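Local coordinates for protein thiamine-monophosphate kinase (Aquifex aeolicus, PDB 1VQV) that catalyses the ATP-dependent phosphorylation of thiamine monophosphate to thiamine diphosphate, the active form of vitamin B1, as a magnesium-dependent homodimeric kinase, at residues V60-I65 with H185-A190; S66-D71 with I128-V133; I56-G61 with V97-I102; S160-E165 with L179-R184. All coordinates share one frame; numbering follows the deposited sequence. Where two conformers were deposited one is given.

Interaction 1. Residues V60-I65 with H185-A190; sequences VGWKAI and HLRPTA. With PO4 (phosphate ion), chain F.
Trp62 and Lys63 on helix 57-73 of the PurM-like N-terminal domain reach across to Arg187 and its neighbours, where the chain leaves helix 176-186 in the C-terminal half; the contact thus joins the two halves of the subunit. The guanidinium of Arg187 lies flat on one face of the Trp62 indole, the planes 16° apart and CZ 3.8 Å from the centroid of the six-membered ring, a cation-pi stack. A bend at chi3 (66°) folds the arginine chain back over the ring. While its face carries the arginine, the indole edge is used as well: NE1 donates to Pro188 O at 2.8 Å, with the carbonyl oxygen close to the ring plane, so one bond and one stack together fix the rotation of the ring. Pro188 O also receives a weak bond from Ser66. Lys63 runs out extended beyond CG, with CD 3.4 Å from Leu186 O and 4.0 Å from Pro188 CD. Its NZ ends over the centre of the His185 ring, 3.9 Å above the plane, and is modelled 2.5 Å from His185 O, nearly in line with the C=O; the length is doubtful at this resolution. On the outer side, Arg187 NH1 donates to O4 of a phosphate ion, probably from the crystallisation liquor, at 2.9 Å, with O4 lying at the edge of the guanidinium.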
loop_
_atom_site.group_PDB
_atom_site.type_symbol
_atom_site.label_atom_id
_atom_site.label_comp_id
_atom_site.label_asym_id
_atom_site.label_seq_id
_atom_site.Cartn_x
_atom_site.Cartn_y
_atom_site.Cartn_z
ATOM N N VAL B 60 -11.341 10.081 10.046
ATOM C CA VAL B 60 -10.257 9.111 9.859
ATOM C C VAL B 60 -10.135 8.807 8.366
ATOM O O VAL B 60 -9.034 8.647 7.843
ATOM C CB VAL B 60 -10.510 7.772 10.648
ATOM C CG1 VAL B 60 -9.407 6.762 10.349
ATOM C CG2 VAL B 60 -10.544 8.039 12.148
ATOM N N GLY B 61 -11.278 8.741 7.688
ATOM C CA GLY B 61 -11.299 8.496 6.257
ATOM C C GLY B 61 -10.684 9.653 5.500
ATOM O O GLY B 61 -10.002 9.454 4.510
ATOM N N TRP B 62 -10.936 10.871 5.965
ATOM C CA TRP B 62 -10.381 12.057 5.333
ATOM C C TRP B 62 -8.871 12.066 5.580
ATOM O O TRP B 62 -8.084 12.222 4.662
ATOM C CB TRP B 62 -11.053 13.321 5.903
ATOM C CG TRP B 62 -10.432 14.632 5.459
ATOM C CD1 TRP B 62 -9.290 15.209 5.953
ATOM C CD2 TRP B 62 -10.881 15.484 4.397
ATOM N NE1 TRP B 62 -8.999 16.353 5.262
ATOM C CE2 TRP B 62 -9.954 16.549 4.300
ATOM C CE3 TRP B 62 -11.970 15.449 3.515
ATOM C CZ2 TRP B 62 -10.081 17.574 3.355
ATOM C CZ3 TRP B 62 -12.097 16.465 2.578
ATOM C CH2 TRP B 62 -11.149 17.517 2.504
ATOM N N LYS B 63 -8.467 11.864 6.823
ATOM C CA LYS B 63 -7.056 11.847 7.158
ATOM C C LYS B 63 -6.274 10.811 6.342
ATOM O O LYS B 63 -5.169 11.086 5.898
ATOM C CB LYS B 63 -6.890 11.579 8.652
ATOM C CG LYS B 63 -5.518 11.868 9.187
ATOM C CD LYS B 63 -5.570 12.072 10.679
ATOM C CE LYS B 63 -4.191 12.338 11.244
ATOM N NZ LYS B 63 -4.219 12.542 12.719
ATOM N N ALA B 64 -6.847 9.629 6.133
ATOM C CA ALA B 64 -6.159 8.581 5.382
ATOM C C ALA B 64 -5.679 9.089 4.027
ATOM O O ALA B 64 -4.583 8.753 3.579
ATOM C CB ALA B 64 -7.070 7.381 5.203
ATOM N N ILE B 65 -6.501 9.898 3.375
ATOM C CA ILE B 65 -6.149 10.469 2.087
ATOM C C ILE B 65 -5.248 11.704 2.242
ATOM O O ILE B 65 -4.285 11.881 1.505
ATOM C CB ILE B 65 -7.420 10.855 1.307
ATOM C CG1 ILE B 65 -8.174 9.585 0.903
ATOM C CG2 ILE B 65 -7.061 11.720 0.093
ATOM C CD1 ILE B 65 -7.420 8.666 -0.021
ATOM N N HIS B 185 -5.722 18.128 14.011
ATOM C CA HIS B 185 -5.048 16.860 14.190
ATOM C C HIS B 185 -5.865 15.714 13.616
ATOM O O HIS B 185 -5.314 14.761 13.082
ATOM C CB HIS B 185 -4.770 16.642 15.677
ATOM C CG HIS B 185 -4.226 15.290 16.001
ATOM N ND1 HIS B 185 -5.031 14.238 16.372
ATOM C CD2 HIS B 185 -2.959 14.817 16.010
ATOM C CE1 HIS B 185 -4.285 13.170 16.598
ATOM N NE2 HIS B 185 -3.024 13.495 16.386
ATOM N N LEU B 186 -7.182 15.823 13.704
ATOM C CA LEU B 186 -8.058 14.770 13.208
ATOM C C LEU B 186 -8.400 14.891 11.722
ATOM O O LEU B 186 -8.371 13.908 10.984
ATOM C CB LEU B 186 -9.350 14.735 14.036
ATOM C CG LEU B 186 -9.716 13.386 14.660
ATOM C CD1 LEU B 186 -8.508 12.841 15.377
ATOM C CD2 LEU B 186 -10.872 13.552 15.632
ATOM N N ARG B 187 -8.731 16.102 11.293
ATOM C CA ARG B 187 -9.095 16.365 9.908
ATOM C C ARG B 187 -8.183 17.428 9.312
ATOM O O ARG B 187 -8.649 18.504 8.946
ATOM C CB ARG B 187 -10.551 16.849 9.827
ATOM C CG ARG B 187 -11.512 15.897 9.143
ATOM C CD ARG B 187 -12.758 16.603 8.568
ATOM N NE ARG B 187 -12.410 17.506 7.467
ATOM C CZ ARG B 187 -13.118 17.631 6.346
ATOM N NH1 ARG B 187 -14.211 16.910 6.159
ATOM N NH2 ARG B 187 -12.746 18.497 5.414
ATOM N N PRO B 188 -6.874 17.148 9.207
ATOM C CA PRO B 188 -5.959 18.142 8.637
ATOM C C PRO B 188 -6.194 18.340 7.141
ATOM O O PRO B 188 -6.772 17.482 6.493
ATOM C CB PRO B 188 -4.587 17.552 8.935
ATOM C CG PRO B 188 -4.842 16.077 8.876
ATOM C CD PRO B 188 -6.145 15.932 9.608
ATOM N N THR B 189 -5.779 19.490 6.614
ATOM C CA THR B 189 -5.911 19.789 5.188
ATOM C C THR B 189 -4.506 19.935 4.593
ATOM O O THR B 189 -3.704 20.733 5.067
ATOM C CB THR B 189 -6.710 21.102 4.928
ATOM O OG1 THR B 189 -8.036 20.981 5.460
ATOM C CG2 THR B 189 -6.822 21.372 3.434
ATOM N N ALA B 190 -4.199 19.132 3.579
ATOM C CA ALA B 190 -2.898 19.205 2.942
ATOM C C ALA B 190 -2.829 20.544 2.225
ATOM O O ALA B 190 -3.837 21.034 1.710
ATOM C CB ALA B 190 -2.727 18.065 1.957
HETATM P P PO4 F . -16.504 16.041 9.290
HETATM O O1 PO4 F . -16.862 17.418 8.857
HETATM O O2 PO4 F . -15.802 16.095 10.596
HETATM O O3 PO4 F . -17.743 15.226 9.429
HETATM O O4 PO4 F . -15.609 15.418 8.277
#

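Interaction 2. Residues S66-D71 with I128-V133; sequences SVNVSD and ISVFLV
Asn68 faces Leu132 and Val130 from the buried side of helix 66-71. Its CB sits 3.6 Å from Leu132 CD2 and 3.8 Å from Leu132 CB, the two side chains sliding past each other in opposite directions. With CG anti to the carbonyl carbon (chi1 -84°), the amide swings along the strand towards Val130; CG itself is still 4.2 Å from Leu132 CB. At the tip, OD1 accepts a weak bond from Thr41 of the adjoining strand 38-46, whereas ND2 turns to Val130 O in a weak hydrogen bond at 3.4 Å, itself doubtful because ND2 stands too near another atom of the model. This is a helix lying on the sheet of the PurM-like N-terminal domain; the axis of segment 66-71 passes 8.6 Å from that of strand segment 128-133, at 35°. One turn further, Asp71 binds magnesium; Asn68 bonds Thr41 and adjoins Asp43, both magnesium ligands, which is consistent with a second-shell place beside the metal site. Leu132 also touches the helix backbone, CD2 lying 3.6 Å from Asn68 C, and meets Val69 CG2 at 4.0 Å. Behind the strand, Phe131 stacks on Phe131 of the second subunit.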
loop_
_atom_site.group_PDB
_atom_site.type_symbol
_atom_site.label_atom_id
_atom_site.label_comp_id
_atom_site.label_asym_id
_atom_site.label_seq_id
_atom_site.Cartn_x
_atom_site.Cartn_y
_atom_site.Cartn_z
ATOM N N SER B 66 -5.553 12.544 3.220
ATOM C CA SER B 66 -4.774 13.750 3.444
ATOM C C SER B 66 -3.310 13.551 3.814
ATOM O O SER B 66 -2.471 14.330 3.389
ATOM C CB SER B 66 -5.445 14.631 4.501
ATOM O OG SER B 66 -6.529 15.353 3.937
ATOM N N VAL B 67 -2.986 12.534 4.601
ATOM C CA VAL B 67 -1.596 12.345 4.966
ATOM C C VAL B 67 -0.776 12.046 3.715
ATOM O O VAL B 67 0.294 12.623 3.513
ATOM C CB VAL B 67 -1.421 11.205 5.989
ATOM C CG1 VAL B 67 0.052 11.007 6.304
ATOM C CG2 VAL B 67 -2.171 11.543 7.266
ATOM N N ASN B 68 -1.272 11.161 2.861
ATOM C CA ASN B 68 -0.538 10.832 1.651
ATOM C C ASN B 68 -0.413 11.996 0.697
ATOM O O ASN B 68 0.597 12.136 0.013
ATOM C CB ASN B 68 -1.180 9.659 0.924
ATOM C CG ASN B 68 -0.741 8.353 1.480
ATOM O OD1 ASN B 68 0.399 8.217 1.898
ATOM N ND2 ASN B 68 -1.628 7.377 1.487
ATOM N N VAL B 69 -1.446 12.828 0.647
ATOM C CA VAL B 69 -1.452 13.990 -0.235
ATOM C C VAL B 69 -0.410 15.026 0.214
ATOM O O VAL B 69 0.226 15.673 -0.609
ATOM C CB VAL B 69 -2.867 14.642 -0.272
ATOM C CG1 VAL B 69 -2.837 15.909 -1.094
ATOM C CG2 VAL B 69 -3.882 13.667 -0.853
ATOM N N SER B 70 -0.234 15.161 1.524
ATOM C CA SER B 70 0.716 16.108 2.084
ATOM C C SER B 70 2.168 15.816 1.741
ATOM O O SER B 70 3.006 16.710 1.794
ATOM C CB SER B 70 0.563 16.177 3.601
ATOM O OG SER B 70 -0.598 16.910 3.942
ATOM N N ASP B 71 2.454 14.561 1.405
ATOM C CA ASP B 71 3.794 14.140 1.029
ATOM C C ASP B 71 4.017 14.399 -0.447
ATOM O O ASP B 71 5.093 14.854 -0.846
ATOM C CB ASP B 71 3.975 12.659 1.305
ATOM C CG ASP B 71 3.931 12.344 2.766
ATOM O OD1 ASP B 71 4.703 12.984 3.521
ATOM O OD2 ASP B 71 3.124 11.465 3.157
ATOM N N ILE B 128 -5.357 0.779 8.762
ATOM C CA ILE B 128 -5.608 1.472 7.512
ATOM C C ILE B 128 -4.281 1.697 6.812
ATOM O O ILE B 128 -3.368 2.289 7.377
ATOM C CB ILE B 128 -6.312 2.826 7.738
ATOM C CG1 ILE B 128 -7.583 2.622 8.557
ATOM C CG2 ILE B 128 -6.693 3.432 6.404
ATOM C CD1 ILE B 128 -8.352 3.881 8.827
ATOM N N SER B 129 -4.180 1.210 5.582
ATOM C CA SER B 129 -2.961 1.338 4.803
ATOM C C SER B 129 -3.324 1.939 3.455
ATOM O O SER B 129 -4.051 1.333 2.672
ATOM C CB SER B 129 -2.314 -0.042 4.637
ATOM O OG SER B 129 -1.093 0.026 3.929
ATOM N N VAL B 130 -2.808 3.132 3.186
ATOM C CA VAL B 130 -3.115 3.841 1.953
ATOM C C VAL B 130 -1.922 3.971 1.014
ATOM O O VAL B 130 -0.767 4.113 1.442
ATOM C CB VAL B 130 -3.638 5.256 2.264
ATOM C CG1 VAL B 130 -4.939 5.504 1.539
ATOM C CG2 VAL B 130 -3.804 5.425 3.760
ATOM N N PHE B 131 -2.224 3.939 -0.276
ATOM C CA PHE B 131 -1.212 4.045 -1.310
ATOM C C PHE B 131 -1.636 5.147 -2.251
ATOM O O PHE B 131 -2.777 5.189 -2.692
ATOM C CB PHE B 131 -1.116 2.713 -2.058
ATOM C CG PHE B 131 -0.237 2.737 -3.288
ATOM C CD1 PHE B 131 1.132 3.022 -3.196
ATOM C CD2 PHE B 131 -0.767 2.379 -4.534
ATOM C CE1 PHE B 131 1.959 2.942 -4.326
ATOM C CE2 PHE B 131 0.045 2.295 -5.666
ATOM C CZ PHE B 131 1.409 2.574 -5.565
ATOM N N LEU B 132 -0.710 6.030 -2.575
ATOM C CA LEU B 132 -1.043 7.122 -3.455
ATOM C C LEU B 132 0.011 7.395 -4.493
ATOM O O LEU B 132 1.205 7.437 -4.196
ATOM C CB LEU B 132 -1.270 8.377 -2.637
ATOM C CG LEU B 132 -1.621 9.633 -3.422
ATOM C CD1 LEU B 132 -2.963 9.481 -4.087
ATOM C CD2 LEU B 132 -1.649 10.801 -2.469
ATOM N N VAL B 133 -0.450 7.588 -5.719
ATOM C CA VAL B 133 0.445 7.897 -6.806
ATOM C C VAL B 133 0.157 9.305 -7.288
ATOM O O VAL B 133 -1.006 9.672 -7.464
ATOM C CB VAL B 133 0.256 6.949 -7.966
ATOM C CG1 VAL B 133 1.251 7.296 -9.057
ATOM C CG2 VAL B 133 0.431 5.522 -7.492
#

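Interaction 3. Residues I56-G61 with V97-I102; sequences IPEAVG and VERFYI
Glu58 and Arg99 cross obliquely, with carboxylate and guanidinium planes almost perpendicular, 89° apart. In the conformer given, one of two deposited for Glu58, OE2 stands 3.0 Å from Arg99 NH1 in a salt bridge whose hydrogen bond is weak, the N-H...O angle being bent to 125°. The bridge is therefore poorly aligned, and since Glu58 was deposited in two conformers it may not be made all the time. The arginine chain is extended from CG to NE and runs beside the glutamate: Glu58 CG is 3.7 Å from Arg99 CB, a methylene contact that accompanies the charges. Pro57 adds to this, its CB 3.7 Å from Arg99 CB.

Deeper in, the helices come close where Gly61 presents no side chain. Gly61 CA lies 3.3 Å from Phe100 O in a CA-H...O contact, and the Phe100 ring comes up to the same carbon obliquely, its CD1 and CE1 both 3.4 Å from Gly61 CA. The ring gets there because CG is anti to the backbone N (chi1 167°), which carries it back along the interface although the CA-CB bond itself leads off. Val60 CG1 also stands 4.3 Å from Phe100 CE1, closing the inner side with an apolar touch.

The axes of segments 57-61 and 97-102 pass 6.6 Å apart. Phe100 continues onto Leu86 of strand 77-88 and Ile128 of strand 127-136, so the pair of helices lies on the sheet of the PurM-like domain, while Tyr101, an ATP-binding residue, and Ile102 also pack against Ile15 and Thr18 of the second subunit.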
loop_
_atom_site.group_PDB
_atom_site.type_symbol
_atom_site.label_atom_id
_atom_site.label_comp_id
_atom_site.label_asym_id
_atom_site.label_seq_id
_atom_site.Cartn_x
_atom_site.Cartn_y
_atom_site.Cartn_z
ATOM N N ILE B 56 -14.765 10.017 15.181
ATOM C CA ILE B 56 -15.673 9.891 14.053
ATOM C C ILE B 56 -14.933 9.274 12.864
ATOM O O ILE B 56 -13.874 9.745 12.454
ATOM C CB ILE B 56 -16.257 11.261 13.645
ATOM C CG1 ILE B 56 -15.133 12.278 13.445
ATOM C CG2 ILE B 56 -17.230 11.735 14.708
ATOM C CD1 ILE B 56 -15.578 13.607 12.847
ATOM N N PRO B 57 -15.480 8.185 12.310
ATOM C CA PRO B 57 -14.894 7.471 11.163
ATOM C C PRO B 57 -14.608 8.370 9.947
ATOM O O PRO B 57 -13.603 8.211 9.261
ATOM C CB PRO B 57 -15.944 6.399 10.856
ATOM C CG PRO B 57 -16.590 6.158 12.208
ATOM C CD PRO B 57 -16.715 7.528 12.782
ATOM N N GLU B 58 -15.513 9.306 9.696
ATOM C CA GLU B 58 -15.412 10.242 8.580
ATOM C C GLU B 58 -14.124 11.065 8.553
ATOM O O GLU B 58 -13.563 11.328 7.492
ATOM C CB GLU B 58 -16.627 11.168 8.598
ATOM C CG GLU B 58 -17.946 10.472 8.314
ATOM C CD GLU B 58 -18.852 10.403 9.534
ATOM O OE1 GLU B 58 -18.362 10.026 10.630
ATOM O OE2 GLU B 58 -20.057 10.724 9.378
ATOM N N ALA B 59 -13.668 11.473 9.728
ATOM C CA ALA B 59 -12.455 12.252 9.837
ATOM C C ALA B 59 -11.251 11.335 9.598
ATOM O O ALA B 59 -10.258 11.766 9.013
ATOM C CB ALA B 59 -12.375 12.911 11.213
ATOM N N VAL B 60 -11.341 10.081 10.046
ATOM C CA VAL B 60 -10.257 9.111 9.859
ATOM C C VAL B 60 -10.135 8.807 8.366
ATOM O O VAL B 60 -9.034 8.647 7.843
ATOM C CB VAL B 60 -10.510 7.772 10.648
ATOM C CG1 VAL B 60 -9.407 6.762 10.349
ATOM C CG2 VAL B 60 -10.544 8.039 12.148
ATOM N N GLY B 61 -11.278 8.741 7.688
ATOM C CA GLY B 61 -11.299 8.496 6.257
ATOM C C GLY B 61 -10.684 9.653 5.500
ATOM O O GLY B 61 -10.002 9.454 4.510
ATOM N N VAL B 97 -17.430 1.652 8.460
ATOM C CA VAL B 97 -16.780 1.549 7.171
ATOM C C VAL B 97 -17.424 2.520 6.190
ATOM O O VAL B 97 -16.725 3.212 5.458
ATOM C CB VAL B 97 -16.858 0.083 6.654
ATOM C CG1 VAL B 97 -16.380 -0.018 5.220
ATOM C CG2 VAL B 97 -16.012 -0.803 7.541
ATOM N N GLU B 98 -18.754 2.589 6.199
ATOM C CA GLU B 98 -19.478 3.489 5.304
ATOM C C GLU B 98 -19.099 4.956 5.557
ATOM O O GLU B 98 -18.950 5.740 4.616
ATOM C CB GLU B 98 -20.994 3.330 5.474
ATOM C CG GLU B 98 -21.770 3.819 4.249
ATOM C CD GLU B 98 -23.280 3.946 4.473
ATOM O OE1 GLU B 98 -23.918 2.950 4.905
ATOM O OE2 GLU B 98 -23.828 5.049 4.200
ATOM N N ARG B 99 -18.957 5.322 6.828
ATOM C CA ARG B 99 -18.604 6.685 7.176
ATOM C C ARG B 99 -17.146 6.951 6.873
ATOM O O ARG B 99 -16.764 8.076 6.557
ATOM C CB ARG B 99 -18.921 6.949 8.644
ATOM C CG ARG B 99 -20.410 7.137 8.873
ATOM C CD ARG B 99 -20.785 7.190 10.340
ATOM N NE ARG B 99 -22.236 7.291 10.494
ATOM C CZ ARG B 99 -22.891 8.405 10.813
ATOM N NH1 ARG B 99 -22.224 9.531 11.028
ATOM N NH2 ARG B 99 -24.217 8.396 10.906
ATOM N N PHE B 100 -16.336 5.905 6.949
ATOM C CA PHE B 100 -14.920 6.020 6.658
ATOM C C PHE B 100 -14.753 6.395 5.188
ATOM O O PHE B 100 -14.012 7.323 4.847
ATOM C CB PHE B 100 -14.207 4.690 6.924
ATOM C CG PHE B 100 -12.822 4.632 6.357
ATOM C CD1 PHE B 100 -11.753 5.177 7.048
ATOM C CD2 PHE B 100 -12.604 4.109 5.092
ATOM C CE1 PHE B 100 -10.482 5.213 6.486
ATOM C CE2 PHE B 100 -11.342 4.139 4.521
ATOM C CZ PHE B 100 -10.280 4.694 5.219
ATOM N N TYR B 101 -15.445 5.669 4.320
ATOM C CA TYR B 101 -15.356 5.922 2.888
ATOM C C TYR B 101 -16.017 7.215 2.410
ATOM O O TYR B 101 -15.728 7.695 1.312
ATOM C CB TYR B 101 -15.889 4.712 2.123
ATOM C CG TYR B 101 -14.860 3.608 2.036
ATOM C CD1 TYR B 101 -13.703 3.786 1.285
ATOM C CD2 TYR B 101 -15.022 2.414 2.736
ATOM C CE1 TYR B 101 -12.731 2.809 1.230
ATOM C CE2 TYR B 101 -14.056 1.422 2.695
ATOM C CZ TYR B 101 -12.908 1.618 1.937
ATOM O OH TYR B 101 -11.952 0.613 1.860
ATOM N N ILE B 102 -16.889 7.769 3.253
ATOM C CA ILE B 102 -17.576 9.029 2.996
ATOM C C ILE B 102 -16.486 10.082 3.096
ATOM O O ILE B 102 -16.322 10.916 2.208
ATOM C CB ILE B 102 -18.660 9.324 4.084
ATOM C CG1 ILE B 102 -19.871 8.408 3.884
ATOM C CG2 ILE B 102 -19.072 10.799 4.044
ATOM C CD1 ILE B 102 -20.981 8.599 4.921
#

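Interaction 4. Residues S160-E165 with L179-R184; sequences SRAGLE and LALIQR
Gly163 and Ile182 mark the tight point of this crossing: their CA atoms are 3.9 Å apart, and Gly163 CA is 3.6 Å from Leu181 O. With no side chain on Gly163, backbone meets backbone here, and the axes of helices 160-165 and 179-184 pass only 7.1 Å apart at 103°. Close by, Leu181 points across to Ala162, CD1 standing 3.9 Å from Ala162 CB. With its CG anti to the carbonyl carbon (chi1 -76°), the leucine is swung over this neighbour, and it carries on to Tyr243 and Glu239 of helix 238-246, which packs alongside. No hydrogen bond joins the two segments; the fit is one of apolar surfaces and bare backbone.

Toward the N-terminal end of helix 160-165 the contact slackens. Ser160 OG comes no nearer than 4.5 Å to Arg184 O, and it is bonded instead, weakly, to Glu260 O. Arg184, partly exposed, sends its end away from the partner helix; its NH1 makes a salt bridge with Asp159, so the charged end is tied to the first residue of helix 159-168. On the far flank Arg161 NE makes a weak salt bridge to Glu165 OE2 at 3.2 Å, while Tyr243 and Tyr254 hold Glu165 OE1.

The arrangement is a near-orthogonal packing of consecutive helices, 159-168 and 176-186, in the C-terminal half of this PurM-like kinase. Ser160 brings it within about 5 Å, between side chains, of Glu260, which binds substrate.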
loop_
_atom_site.group_PDB
_atom_site.type_symbol
_atom_site.label_atom_id
_atom_site.label_comp_id
_atom_site.label_asym_id
_atom_site.label_seq_id
_atom_site.Cartn_x
_atom_site.Cartn_y
_atom_site.Cartn_z
ATOM N N SER B 160 -1.411 20.370 15.897
ATOM C CA SER B 160 -1.717 18.942 15.926
ATOM C C SER B 160 -1.358 18.314 17.292
ATOM O O SER B 160 -2.106 17.506 17.832
ATOM C CB SER B 160 -0.970 18.249 14.778
ATOM O OG SER B 160 -1.351 16.897 14.611
ATOM N N ARG B 161 -0.233 18.706 17.867
ATOM C CA ARG B 161 0.176 18.150 19.157
ATOM C C ARG B 161 -0.744 18.492 20.321
ATOM O O ARG B 161 -0.999 17.657 21.188
ATOM C CB ARG B 161 1.595 18.598 19.505
ATOM C CG ARG B 161 1.985 18.325 20.945
ATOM C CD ARG B 161 3.477 18.481 21.132
ATOM N NE ARG B 161 3.836 18.696 22.527
ATOM C CZ ARG B 161 5.073 18.595 22.998
ATOM N NH1 ARG B 161 6.072 18.276 22.182
ATOM N NH2 ARG B 161 5.314 18.819 24.285
ATOM N N ALA B 162 -1.214 19.732 20.361
ATOM C CA ALA B 162 -2.097 20.162 21.430
ATOM C C ALA B 162 -3.438 19.430 21.282
ATOM O O ALA B 162 -4.080 19.076 22.279
ATOM C CB ALA B 162 -2.290 21.690 21.375
ATOM N N GLY B 163 -3.839 19.197 20.030
ATOM C CA GLY B 163 -5.082 18.501 19.734
ATOM C C GLY B 163 -5.072 17.039 20.152
ATOM O O GLY B 163 -6.071 16.528 20.667
ATOM N N LEU B 164 -3.953 16.359 19.931
ATOM C CA LEU B 164 -3.829 14.961 20.312
ATOM C C LEU B 164 -3.892 14.847 21.833
ATOM O O LEU B 164 -4.459 13.897 22.385
ATOM C CB LEU B 164 -2.505 14.389 19.801
ATOM C CG LEU B 164 -2.145 12.981 20.296
ATOM C CD1 LEU B 164 -3.291 12.021 20.002
ATOM C CD2 LEU B 164 -0.853 12.517 19.627
ATOM N N GLU B 165 -3.296 15.823 22.508
ATOM C CA GLU B 165 -3.287 15.848 23.962
ATOM C C GLU B 165 -4.691 16.127 24.482
ATOM O O GLU B 165 -5.094 15.553 25.494
ATOM C CB GLU B 165 -2.304 16.904 24.472
ATOM C CG GLU B 165 -0.838 16.483 24.401
ATOM C CD GLU B 165 0.104 17.669 24.524
ATOM O OE1 GLU B 165 -0.204 18.599 25.286
ATOM O OE2 GLU B 165 1.155 17.673 23.868
ATOM N N LEU B 179 -11.371 22.957 20.050
ATOM C CA LEU B 179 -11.885 22.178 18.932
ATOM C C LEU B 179 -11.051 22.380 17.668
ATOM O O LEU B 179 -10.670 21.413 17.015
ATOM C CB LEU B 179 -13.351 22.525 18.654
ATOM C CG LEU B 179 -14.389 21.956 19.629
ATOM C CD1 LEU B 179 -15.780 22.295 19.125
ATOM C CD2 LEU B 179 -14.226 20.434 19.760
ATOM N N ALA B 180 -10.766 23.634 17.336
ATOM C CA ALA B 180 -9.974 23.959 16.156
ATOM C C ALA B 180 -8.639 23.230 16.197
ATOM O O ALA B 180 -8.080 22.884 15.154
ATOM C CB ALA B 180 -9.745 25.456 16.080
ATOM N N LEU B 181 -8.140 22.997 17.408
ATOM C CA LEU B 181 -6.870 22.304 17.611
ATOM C C LEU B 181 -6.999 20.818 17.321
ATOM O O LEU B 181 -6.125 20.212 16.690
ATOM C CB LEU B 181 -6.387 22.497 19.051
ATOM C CG LEU B 181 -5.796 23.871 19.368
ATOM C CD1 LEU B 181 -5.429 23.979 20.852
ATOM C CD2 LEU B 181 -4.573 24.076 18.493
ATOM N N ILE B 182 -8.098 20.246 17.804
ATOM C CA ILE B 182 -8.397 18.832 17.629
ATOM C C ILE B 182 -8.649 18.572 16.152
ATOM O O ILE B 182 -8.162 17.605 15.579
ATOM C CB ILE B 182 -9.666 18.439 18.436
ATOM C CG1 ILE B 182 -9.534 18.929 19.884
ATOM C CG2 ILE B 182 -9.876 16.923 18.405
ATOM C CD1 ILE B 182 -10.720 18.600 20.783
ATOM N N GLN B 183 -9.416 19.452 15.534
ATOM C CA GLN B 183 -9.737 19.303 14.136
ATOM C C GLN B 183 -8.471 19.311 13.277
ATOM O O GLN B 183 -8.373 18.565 12.309
ATOM C CB GLN B 183 -10.739 20.401 13.733
ATOM C CG GLN B 183 -12.054 20.289 14.549
ATOM C CD GLN B 183 -13.195 21.222 14.112
ATOM O OE1 GLN B 183 -14.328 21.114 14.618
ATOM N NE2 GLN B 183 -12.904 22.134 13.181
ATOM N N ARG B 184 -7.488 20.128 13.649
ATOM C CA ARG B 184 -6.227 20.211 12.909
ATOM C C ARG B 184 -5.457 18.900 12.969
ATOM O O ARG B 184 -4.643 18.587 12.090
ATOM C CB ARG B 184 -5.360 21.344 13.475
ATOM C CG ARG B 184 -5.593 22.682 12.778
ATOM C CD ARG B 184 -5.334 23.896 13.652
ATOM N NE ARG B 184 -6.133 25.019 13.158
ATOM C CZ ARG B 184 -6.403 26.129 13.840
ATOM N NH1 ARG B 184 -5.934 26.304 15.068
ATOM N NH2 ARG B 184 -7.186 27.049 13.301
#

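In the fold
Helix 57-73 ties three of the contacts together: interactions 1 and 3 share Val60 and Gly61, and interaction 2 takes the following turns of the same helix. Centres of interactions 1 and 2, and of 1 and 3, lie 10 Å apart. Ile128 CD1 touches both Val60 CG1 and Phe100 CE1, at 3.4 Å each, joining interactions 2 and 3. Interaction 4 meets interaction 1 through His185, next to Ser160 and Leu164. Each lies near the active site: Asp71 of interaction 2 binds magnesium, Tyr101 of interaction 3 binds ATP, and, between side chains, Lys63 of interaction 1 is about 6 Å from substrate-binding His50 and Glu260, Ser160 of interaction 4 about 5 Å from Glu260.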